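Local structure of pectinesterase A (Erwinia chrysanthemi, 2NTP) at residues 69-74 / 81-86; 112-117 / 122-127; 212-217 / 298-303. The protein hydrolyses the methyl esters of pectin's galacturonosyl units, releasing methanol, in the first step of the maceration and soft-rotting of plant tissue. All coordinates share one frame; numbering follows the deposited sequence.

Contact 1: residues 69-74 / 81-86. With ADA (alpha-D-galactopyranuronic acid), chain C; ADA (alpha-D-galactopyranuronic acid), chain B.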
loop_
_atom_site.group_PDB
_atom_site.type_symbol
_atom_site.label_atom_id
_atom_site.label_comp_id
_atom_site.label_asym_id
_atom_site.label_seq_id
_atom_site.Cartn_x
_atom_site.Cartn_y
_atom_site.Cartn_z
ATOM N N ALA A 69 7.133 11.888 5.426
ATOM C CA ALA A 69 8.525 11.733 5.845
ATOM C C ALA A 69 9.288 10.967 4.770
ATOM O O ALA A 69 8.697 10.177 4.027
ATOM C CB ALA A 69 8.618 11.018 7.186
ATOM N N ALA A 70 10.594 11.211 4.686
ATOM C CA ALA A 70 11.445 10.536 3.710
ATOM C C ALA A 70 12.316 9.476 4.373
ATOM O O ALA A 70 13.237 9.800 5.136
ATOM C CB ALA A 70 12.303 11.550 2.958
ATOM N N THR A 71 12.019 8.207 4.095
ATOM C CA THR A 71 12.783 7.092 4.660
ATOM C C THR A 71 12.775 5.908 3.700
ATOM O O THR A 71 11.704 5.392 3.368
ATOM C CB THR A 71 12.198 6.616 6.028
ATOM O OG1 THR A 71 11.729 7.740 6.790
ATOM C CG2 THR A 71 13.236 5.831 6.836
ATOM N N ALA A 72 13.955 5.484 3.247
ATOM C CA ALA A 72 14.059 4.244 2.470
ATOM C C ALA A 72 14.497 3.096 3.368
ATOM O O ALA A 72 15.025 3.328 4.464
ATOM C CB ALA A 72 15.029 4.408 1.304
ATOM N N ALA A 73 14.285 1.865 2.902
ATOM C CA ALA A 73 14.777 0.678 3.604
ATOM C C ALA A 73 16.279 0.774 3.856
ATOM O O ALA A 73 16.758 0.347 4.903
ATOM C CB ALA A 73 14.454 -0.584 2.817
ATOM N N GLY A 74 17.001 1.353 2.898
ATOM C CA GLY A 74 18.457 1.475 2.975
ATOM C C GLY A 74 18.959 2.706 3.709
ATOM O O GLY A 74 20.175 2.884 3.858
ATOM N N SER A 81 22.708 0.799 11.258
ATOM C CA SER A 81 21.880 -0.253 10.677
ATOM C C SER A 81 20.785 0.352 9.802
ATOM O O SER A 81 20.402 1.511 9.979
ATOM C CB SER A 81 21.264 -1.130 11.768
ATOM O OG SER A 81 20.310 -0.408 12.522
ATOM N N LYS A 82 20.293 -0.447 8.861
ATOM C CA LYS A 82 19.244 -0.023 7.940
ATOM C C LYS A 82 17.884 -0.047 8.627
ATOM O O LYS A 82 17.634 -0.884 9.498
ATOM C CB LYS A 82 19.208 -0.948 6.723
ATOM C CG LYS A 82 20.440 -0.886 5.831
ATOM C CD LYS A 82 20.388 -1.980 4.775
ATOM C CE LYS A 82 21.659 -2.021 3.942
ATOM N NZ LYS A 82 21.641 -3.166 2.988
ATOM N N TRP A 83 17.005 0.868 8.223
ATOM C CA TRP A 83 15.615 0.854 8.680
ATOM C C TRP A 83 14.884 -0.408 8.219
ATOM O O TRP A 83 14.086 -0.983 8.971
ATOM C CB TRP A 83 14.873 2.097 8.190
ATOM C CG TRP A 83 15.132 3.317 9.015
ATOM C CD1 TRP A 83 15.986 4.341 8.721
ATOM C CD2 TRP A 83 14.531 3.644 10.276
ATOM N NE1 TRP A 83 15.953 5.289 9.719
ATOM C CE2 TRP A 83 15.070 4.885 10.686
ATOM C CE3 TRP A 83 13.590 3.010 11.100
ATOM C CZ2 TRP A 83 14.702 5.504 11.887
ATOM C CZ3 TRP A 83 13.223 3.628 12.297
ATOM C CH2 TRP A 83 13.780 4.861 12.675
ATOM N N GLY A 84 15.167 -0.836 6.989
ATOM C CA GLY A 84 14.473 -1.963 6.378
ATOM C C GLY A 84 13.116 -1.542 5.846
ATOM O O GLY A 84 12.671 -0.423 6.096
ATOM N N THR A 85 12.451 -2.447 5.133
ATOM C CA THR A 85 11.183 -2.126 4.459
ATOM C C THR A 85 10.056 -1.774 5.437
ATOM O O THR A 85 9.482 -0.678 5.354
ATOM C CB THR A 85 10.762 -3.243 3.486
ATOM O OG1 THR A 85 11.782 -3.406 2.492
ATOM C CG2 THR A 85 9.447 -2.899 2.784
ATOM N N ALA A 86 9.755 -2.683 6.366
ATOM C CA ALA A 86 8.791 -2.383 7.424
ATOM C C ALA A 86 9.162 -1.080 8.150
ATOM O O ALA A 86 8.323 -0.183 8.310
ATOM C CB ALA A 86 8.680 -3.554 8.405
HETATM C C1 ADA C . 11.857 -9.085 3.766
HETATM C C2 ADA C . 10.835 -9.972 4.479
HETATM C C3 ADA C . 9.637 -9.149 4.958
HETATM C C4 ADA C . 10.093 -7.937 5.776
HETATM C C5 ADA C . 11.113 -7.131 4.972
HETATM C C6 ADA C . 11.635 -5.951 5.748
HETATM O O2 ADA C . 10.404 -10.984 3.567
HETATM O O3 ADA C . 8.728 -9.972 5.708
HETATM O O4 ADA C . 10.715 -8.354 7.000
HETATM O O5 ADA C . 12.213 -7.976 4.600
HETATM O O6B ADA C . 10.831 -5.232 6.379
HETATM O O6A ADA C . 12.864 -5.733 5.726
HETATM C C1 ADA B . 10.423 -7.424 -0.646
HETATM C C2 ADA B . 10.619 -6.488 0.553
HETATM C C3 ADA B . 12.016 -6.682 1.133
HETATM C C4 ADA B . 12.246 -8.152 1.486
HETATM C C5 ADA B . 12.019 -9.021 0.248
HETATM C C6 ADA B . 12.187 -10.474 0.585
HETATM O O2 ADA B . 10.459 -5.119 0.159
HETATM O O3 ADA B . 12.211 -5.838 2.274
HETATM O O4 ADA B . 11.347 -8.574 2.520
HETATM O O5 ADA B . 10.706 -8.791 -0.298
HETATM O O6B ADA B . 11.229 -11.255 0.378
HETATM O O6A ADA B . 13.288 -10.842 1.061
#
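One face of the W83 indole carries the methyl group of T71: CG2 of T71 sits 3.9 Å from the centroid of the five-membered ring of W83, 19° off the normal, a CH-pi contact displaced toward the rim. The T71 methyl lies anti to the backbone N (OG1 at chi1 -37°), which sends it toward the indole. R47 and K77 add cation-pi contacts to the same ring. The carboxylate of the galacturonate in chain C meets the backbone at 85-86 through both oxygens: A86 N gives a nearly straight bond to O6B of that sugar at 2.8 Å, and T85 N a weak one to O6A at 3.4 Å.

Between indole and sugar, the two ends of the loop from A73 to G84 are joined through the backbone. G84 N donates to A73 O at 2.9 Å, in the carbonyl plane and on a lone pair, while A73 CA makes a CA-H...O contact of 3.4 Å with G84 O. A73 CB packs against the G84-T85 peptide, 3.4 Å from G84 C. K82 CB lies 3.3 Å from A73 O, and the chain then runs extended toward D127, the partner of its NZ.

The side chain of T85, a substrate-binding residue, lies near Q129 and the proton donor D154. With successive backbone N-H groups of T85 and A86 receiving a uronate carboxylate, the first of them weakly, this forms one wall of the substrate cleft on the pectinesterase beta-helix.

Contact 2: residues 112-117 / 122-127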
loop_
_atom_site.group_PDB
_atom_site.type_symbol
_atom_site.label_atom_id
_atom_site.label_comp_id
_atom_site.label_asym_id
_atom_site.label_seq_id
_atom_site.Cartn_x
_atom_site.Cartn_y
_atom_site.Cartn_z
ATOM N N PRO A 112 13.550 8.775 -7.823
ATOM C CA PRO A 112 14.212 9.148 -9.082
ATOM C C PRO A 112 15.565 9.841 -8.893
ATOM O O PRO A 112 16.497 9.568 -9.650
ATOM C CB PRO A 112 13.208 10.097 -9.741
ATOM C CG PRO A 112 11.873 9.694 -9.152
ATOM C CD PRO A 112 12.219 9.407 -7.715
ATOM N N ALA A 113 15.674 10.722 -7.902
ATOM C CA ALA A 113 16.949 11.398 -7.640
ATOM C C ALA A 113 18.000 10.389 -7.193
ATOM O O ALA A 113 19.164 10.485 -7.587
ATOM C CB ALA A 113 16.784 12.508 -6.611
ATOM N N ASN A 114 17.582 9.417 -6.384
ATOM C CA ASN A 114 18.466 8.332 -5.968
ATOM C C ASN A 114 19.018 7.548 -7.157
ATOM O O ASN A 114 20.218 7.299 -7.234
ATOM C CB ASN A 114 17.759 7.366 -5.021
ATOM C CG ASN A 114 18.707 6.332 -4.442
ATOM O OD1 ASN A 114 19.486 6.632 -3.540
ATOM N ND2 ASN A 114 18.650 5.108 -4.962
ATOM N N GLN A 115 18.134 7.159 -8.076
ATOM C CA GLN A 115 18.532 6.384 -9.252
ATOM C C GLN A 115 19.440 7.162 -10.193
ATOM O O GLN A 115 20.273 6.567 -10.877
ATOM C CB GLN A 115 17.300 5.874 -10.010
ATOM C CG GLN A 115 16.417 4.971 -9.172
ATOM C CD GLN A 115 17.131 3.717 -8.714
ATOM O OE1 GLN A 115 17.693 3.675 -7.618
ATOM N NE2 GLN A 115 17.128 2.692 -9.557
ATOM N N ALA A 116 19.273 8.486 -10.222
ATOM C CA ALA A 116 20.072 9.362 -11.083
ATOM C C ALA A 116 21.494 9.565 -10.557
ATOM O O ALA A 116 22.373 10.050 -11.282
ATOM C CB ALA A 116 19.377 10.705 -11.272
ATOM N N LYS A 117 21.721 9.207 -9.297
ATOM C CA LYS A 117 23.055 9.330 -8.704
ATOM C C LYS A 117 24.045 8.417 -9.420
ATOM O O LYS A 117 23.678 7.354 -9.924
ATOM C CB LYS A 117 23.031 9.013 -7.208
ATOM C CG LYS A 117 22.306 10.061 -6.364
ATOM C CD LYS A 117 22.372 9.734 -4.876
ATOM C CE LYS A 117 21.858 10.905 -4.057
ATOM N NZ LYS A 117 21.815 10.608 -2.594
ATOM N N SER A 122 28.494 6.982 -2.748
ATOM C CA SER A 122 28.258 6.194 -1.534
ATOM C C SER A 122 26.880 6.455 -0.912
ATOM O O SER A 122 26.401 5.648 -0.110
ATOM C CB SER A 122 29.361 6.441 -0.496
ATOM O OG SER A 122 29.351 7.789 -0.064
ATOM N N SER A 123 26.257 7.572 -1.288
ATOM C CA SER A 123 24.928 7.943 -0.792
ATOM C C SER A 123 23.795 7.337 -1.631
ATOM O O SER A 123 22.618 7.468 -1.273
ATOM C CB SER A 123 24.778 9.468 -0.705
ATOM O OG SER A 123 24.603 10.058 -1.986
ATOM N N LYS A 124 24.150 6.680 -2.736
ATOM C CA LYS A 124 23.159 5.994 -3.578
ATOM C C LYS A 124 22.687 4.712 -2.894
ATOM O O LYS A 124 23.470 3.790 -2.661
ATOM C CB LYS A 124 23.713 5.703 -4.978
ATOM C CG LYS A 124 22.656 5.239 -5.981
ATOM C CD LYS A 124 23.242 5.017 -7.367
ATOM C CE LYS A 124 22.137 4.741 -8.380
ATOM N NZ LYS A 124 22.653 4.724 -9.780
ATOM N N ILE A 125 21.396 4.674 -2.579
ATOM C CA ILE A 125 20.775 3.578 -1.837
ATOM C C ILE A 125 20.338 2.446 -2.774
ATOM O O ILE A 125 19.725 2.698 -3.812
ATOM C CB ILE A 125 19.566 4.110 -1.001
ATOM C CG1 ILE A 125 20.068 4.985 0.160
ATOM C CG2 ILE A 125 18.701 2.967 -0.480
ATOM C CD1 ILE A 125 18.970 5.721 0.923
ATOM N N LYS A 126 20.660 1.206 -2.401
ATOM C CA LYS A 126 20.237 0.024 -3.158
ATOM C C LYS A 126 18.878 -0.505 -2.691
ATOM O O LYS A 126 18.076 -0.972 -3.500
ATOM C CB LYS A 126 21.292 -1.085 -3.078
ATOM C CG LYS A 126 22.492 -0.852 -3.981
ATOM C CD LYS A 126 23.583 -1.867 -3.729
ATOM C CE LYS A 126 24.791 -1.590 -4.606
ATOM N NZ LYS A 126 25.959 -2.432 -4.226
ATOM N N ASP A 127 18.636 -0.440 -1.381
ATOM C CA ASP A 127 17.370 -0.880 -0.798
ATOM C C ASP A 127 16.368 0.266 -0.867
ATOM O O ASP A 127 16.176 1.012 0.101
ATOM C CB ASP A 127 17.569 -1.361 0.645
ATOM C CG ASP A 127 18.462 -2.596 0.737
ATOM O OD1 ASP A 127 18.852 -3.144 -0.317
ATOM O OD2 ASP A 127 18.767 -3.021 1.871
HETATM O O HOH W 1 19.578 8.916 -2.192
HETATM O O HOH W 2 19.749 1.994 -6.666
HETATM O O HOH W 3 20.751 3.543 -11.475
#
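Helix 111-116 and the loop that follows it fold back on each other here, beside the substrate cleft of the beta-helix, and the side-chain amide of N114 joins them. It pairs with the backbone of I125 through both its polar atoms: I125 N donates to N114 OD1 at 2.9 Å, and N114 ND2 returns a bond to I125 O at 2.9 Å. Each uses a lone pair in the carbonyl plane, and I125 O lies only 13° out of the amide plane. The side chain reaches the loop because CG stands anti to the backbone N (chi1 -173°). ND2 also donates to Q115 OE1, so the amide's rotation is fixed from both ends; a water spans Q115 OE1 and I125 O, and Q115 NE2 turns to D197.

Two lysines reach across the contact in opposite directions. The extended chain of K124 passes N114 O and ends near the close of the helix, where NZ donates to K117 O just beyond it at 2.8 Å and, from above the carbonyl plane, to Q115 O within it at 3.2 Å. D119 supplies its salt bridge. K117 sends NZ back to S123 OG at 2.9 Å, a hydroxyl also bonded to D121; a water links the same NZ to N114 OD1.

The K124 ammonium, beside Q115 O near the close of the helix, should interact favourably with the helix dipole. The N114 amide, bonded on both atoms to one residue's backbone, probably limits how far I125 can shift against the helix.

Contact 3: residues 212-217 / 298-303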
loop_
_atom_site.group_PDB
_atom_site.type_symbol
_atom_site.label_atom_id
_atom_site.label_comp_id
_atom_site.label_asym_id
_atom_site.label_seq_id
_atom_site.Cartn_x
_atom_site.Cartn_y
_atom_site.Cartn_z
ATOM N N THR A 212 -0.300 -13.425 0.072
ATOM C CA THR A 212 -1.432 -14.047 0.752
ATOM C C THR A 212 -1.157 -15.532 0.991
ATOM O O THR A 212 -0.842 -16.252 0.048
ATOM C CB THR A 212 -2.714 -13.942 -0.114
ATOM O OG1 THR A 212 -2.701 -12.727 -0.879
ATOM C CG2 THR A 212 -3.971 -14.002 0.755
ATOM N N ASN A 213 -1.270 -15.979 2.241
ATOM C CA ASN A 213 -1.146 -17.410 2.533
ATOM C C ASN A 213 -2.215 -18.200 1.778
ATOM O O ASN A 213 -3.353 -17.752 1.656
ATOM C CB ASN A 213 -1.258 -17.679 4.033
ATOM C CG ASN A 213 -1.108 -19.156 4.374
ATOM O OD1 ASN A 213 -2.102 -19.858 4.572
ATOM N ND2 ASN A 213 0.130 -19.638 4.420
ATOM N N ILE A 214 -1.843 -19.379 1.281
ATOM C CA ILE A 214 -2.748 -20.198 0.469
ATOM C C ILE A 214 -4.078 -20.531 1.171
ATOM O O ILE A 214 -5.105 -20.680 0.510
ATOM C CB ILE A 214 -2.039 -21.491 -0.053
ATOM C CG1 ILE A 214 -2.896 -22.224 -1.099
ATOM C CG2 ILE A 214 -1.631 -22.403 1.109
ATOM C CD1 ILE A 214 -3.245 -21.379 -2.344
ATOM N N ASN A 215 -4.052 -20.606 2.501
ATOM C CA ASN A 215 -5.245 -20.940 3.290
ATOM C C ASN A 215 -6.131 -19.742 3.623
ATOM O O ASN A 215 -7.220 -19.903 4.181
ATOM C CB ASN A 215 -4.850 -21.678 4.574
ATOM C CG ASN A 215 -4.206 -23.021 4.300
ATOM O OD1 ASN A 215 -4.677 -23.793 3.465
ATOM N ND2 ASN A 215 -3.121 -23.308 5.010
ATOM N N GLN A 216 -5.656 -18.544 3.285
ATOM C CA GLN A 216 -6.416 -17.319 3.477
ATOM C C GLN A 216 -7.282 -17.060 2.251
ATOM O O GLN A 216 -6.786 -17.050 1.123
ATOM C CB GLN A 216 -5.473 -16.141 3.731
ATOM C CG GLN A 216 -6.177 -14.829 4.025
ATOM C CD GLN A 216 -5.210 -13.754 4.468
ATOM O OE1 GLN A 216 -4.491 -13.924 5.452
ATOM N NE2 GLN A 216 -5.191 -12.636 3.746
ATOM N N LYS A 217 -8.577 -16.850 2.484
ATOM C CA LYS A 217 -9.564 -16.757 1.411
ATOM C C LYS A 217 -9.367 -15.546 0.499
ATOM O O LYS A 217 -9.443 -15.672 -0.727
ATOM C CB LYS A 217 -10.985 -16.765 1.997
ATOM C CG LYS A 217 -12.103 -16.960 0.979
ATOM C CD LYS A 217 -12.276 -18.417 0.565
ATOM C CE LYS A 217 -13.660 -18.679 -0.030
ATOM N NZ LYS A 217 -13.998 -17.783 -1.180
ATOM N N ASP A 298 0.544 -20.009 -11.422
ATOM C CA ASP A 298 0.456 -20.781 -10.183
ATOM C C ASP A 298 -0.086 -19.953 -9.019
ATOM O O ASP A 298 -0.213 -20.452 -7.897
ATOM C CB ASP A 298 1.830 -21.346 -9.816
ATOM C CG ASP A 298 2.385 -22.279 -10.879
ATOM O OD1 ASP A 298 1.602 -23.052 -11.470
ATOM O OD2 ASP A 298 3.610 -22.240 -11.115
ATOM N N SER A 299 -0.392 -18.687 -9.295
ATOM C CA SER A 299 -0.856 -17.751 -8.275
ATOM C C SER A 299 -2.335 -17.423 -8.483
ATOM O O SER A 299 -2.909 -17.768 -9.520
ATOM C CB SER A 299 -0.009 -16.477 -8.316
ATOM O OG SER A 299 1.372 -16.802 -8.261
ATOM N N ARG A 300 -2.946 -16.756 -7.505
ATOM C CA ARG A 300 -4.386 -16.479 -7.542
ATOM C C ARG A 300 -4.648 -15.102 -8.148
ATOM O O ARG A 300 -5.051 -14.160 -7.459
ATOM C CB ARG A 300 -5.016 -16.633 -6.152
ATOM C CG ARG A 300 -4.961 -18.057 -5.608
ATOM C CD ARG A 300 -5.511 -18.144 -4.198
ATOM N NE ARG A 300 -4.569 -17.647 -3.196
ATOM C CZ ARG A 300 -4.854 -17.504 -1.904
ATOM N NH1 ARG A 300 -6.066 -17.804 -1.446
ATOM N NH2 ARG A 300 -3.935 -17.051 -1.068
ATOM N N PHE A 301 -4.396 -15.012 -9.452
ATOM C CA PHE A 301 -4.471 -13.760 -10.198
ATOM C C PHE A 301 -5.656 -13.789 -11.161
ATOM O O PHE A 301 -5.659 -14.571 -12.123
ATOM C CB PHE A 301 -3.184 -13.558 -11.006
ATOM C CG PHE A 301 -1.947 -13.264 -10.180
ATOM C CD1 PHE A 301 -2.025 -12.888 -8.842
ATOM C CD2 PHE A 301 -0.689 -13.315 -10.784
ATOM C CE1 PHE A 301 -0.865 -12.601 -8.110
ATOM C CE2 PHE A 301 0.476 -13.022 -10.063
ATOM C CZ PHE A 301 0.385 -12.666 -8.723
ATOM N N PHE A 302 -6.657 -12.944 -10.909
ATOM C CA PHE A 302 -7.889 -12.961 -11.709
ATOM C C PHE A 302 -8.438 -11.579 -12.017
ATOM O O PHE A 302 -8.179 -10.620 -11.291
ATOM C CB PHE A 302 -8.984 -13.768 -11.004
ATOM C CG PHE A 302 -8.600 -15.186 -10.694
ATOM C CD1 PHE A 302 -8.680 -16.173 -11.675
ATOM C CD2 PHE A 302 -8.169 -15.538 -9.420
ATOM C CE1 PHE A 302 -8.325 -17.493 -11.387
ATOM C CE2 PHE A 302 -7.808 -16.854 -9.125
ATOM C CZ PHE A 302 -7.888 -17.830 -10.113
ATOM N N GLU A 303 -9.219 -11.501 -13.094
ATOM C CA GLU A 303 -9.957 -10.298 -13.451
ATOM C C GLU A 303 -11.425 -10.622 -13.698
ATOM O O GLU A 303 -11.784 -11.761 -14.006
ATOM C CB GLU A 303 -9.381 -9.658 -14.712
ATOM C CG GLU A 303 -8.045 -8.978 -14.525
ATOM C CD GLU A 303 -7.431 -8.598 -15.850
ATOM O OE1 GLU A 303 -6.686 -9.422 -16.413
ATOM O OE2 GLU A 303 -7.718 -7.485 -16.337
#
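R300, on the last strand of the long parallel sheet of the pectinesterase beta-helix, points its guanidinium into the loop 212-217 that joins strands 205-210 and 220-223. That loop contains a type I beta turn from N213 to Q216, and its carbonyl oxygens gather round the arginine. Those of T212, N213 and Q216 lie at the edge of the guanidinium, Q216 O close to its plane and N213 O tilted from it, whereas I214 O lies over one face. The straightest bond runs from R300 NH1 to Q216 O, at 2.8 Å. Its angle at the hydrogen is 164°, and the donor approaches almost in line with the carbonyl. The acceptor is only 10° out of the guanidinium plane. R300 NH2 donates to N213 O at 2.9 Å from well above that carbonyl's plane, and weakly to T212 O at 3.4 Å. The same NH2 also bonds to I262 O.

The side chains are set differently against the arginine. T212 crosses it at about a right angle, its CB 3.5 Å from R300 NH2, and T212 OG1 accepts a bond from Q264 N. I214 comes obliquely instead, placing CD1 above one face near the rim, 4.1 Å from R300 NE. A bend at chi3 (-77°) in an otherwise extended R300 turns the guanidinium to meet the loop, while the strand's backbone continues its pairing with G263 and T265.

An Asx turn lies within the loop, N215 N donating to N213 OD1 at 2.9 Å. N213 O is shared: R300 NH2 and Q216 N, the latter also at 2.9 Å, reach it from opposite faces of its carbonyl plane.

Contacts 1 and 2 follow one another along the chain and touch, their centres about 13 Å apart. D127, in the second, joins them through its salt bridge to K82 and through its backbone: G74 N lies 2.9 Å from D127 O, a probable hydrogen bond, while G74 CA packs on I125 CG2. Contact 1 meets the oligogalacturonate directly; contact 2 lies close to the bound sugar, the Q115 side chain about 5 Å from a galacturonate and from the side chain of substrate-binding R195. Contact 3 is remote, its centre about 28 Å from contact 1's and 34 Å from contact 2's, although the T212 side chain is about 9 Å from that of the substrate-binding W245.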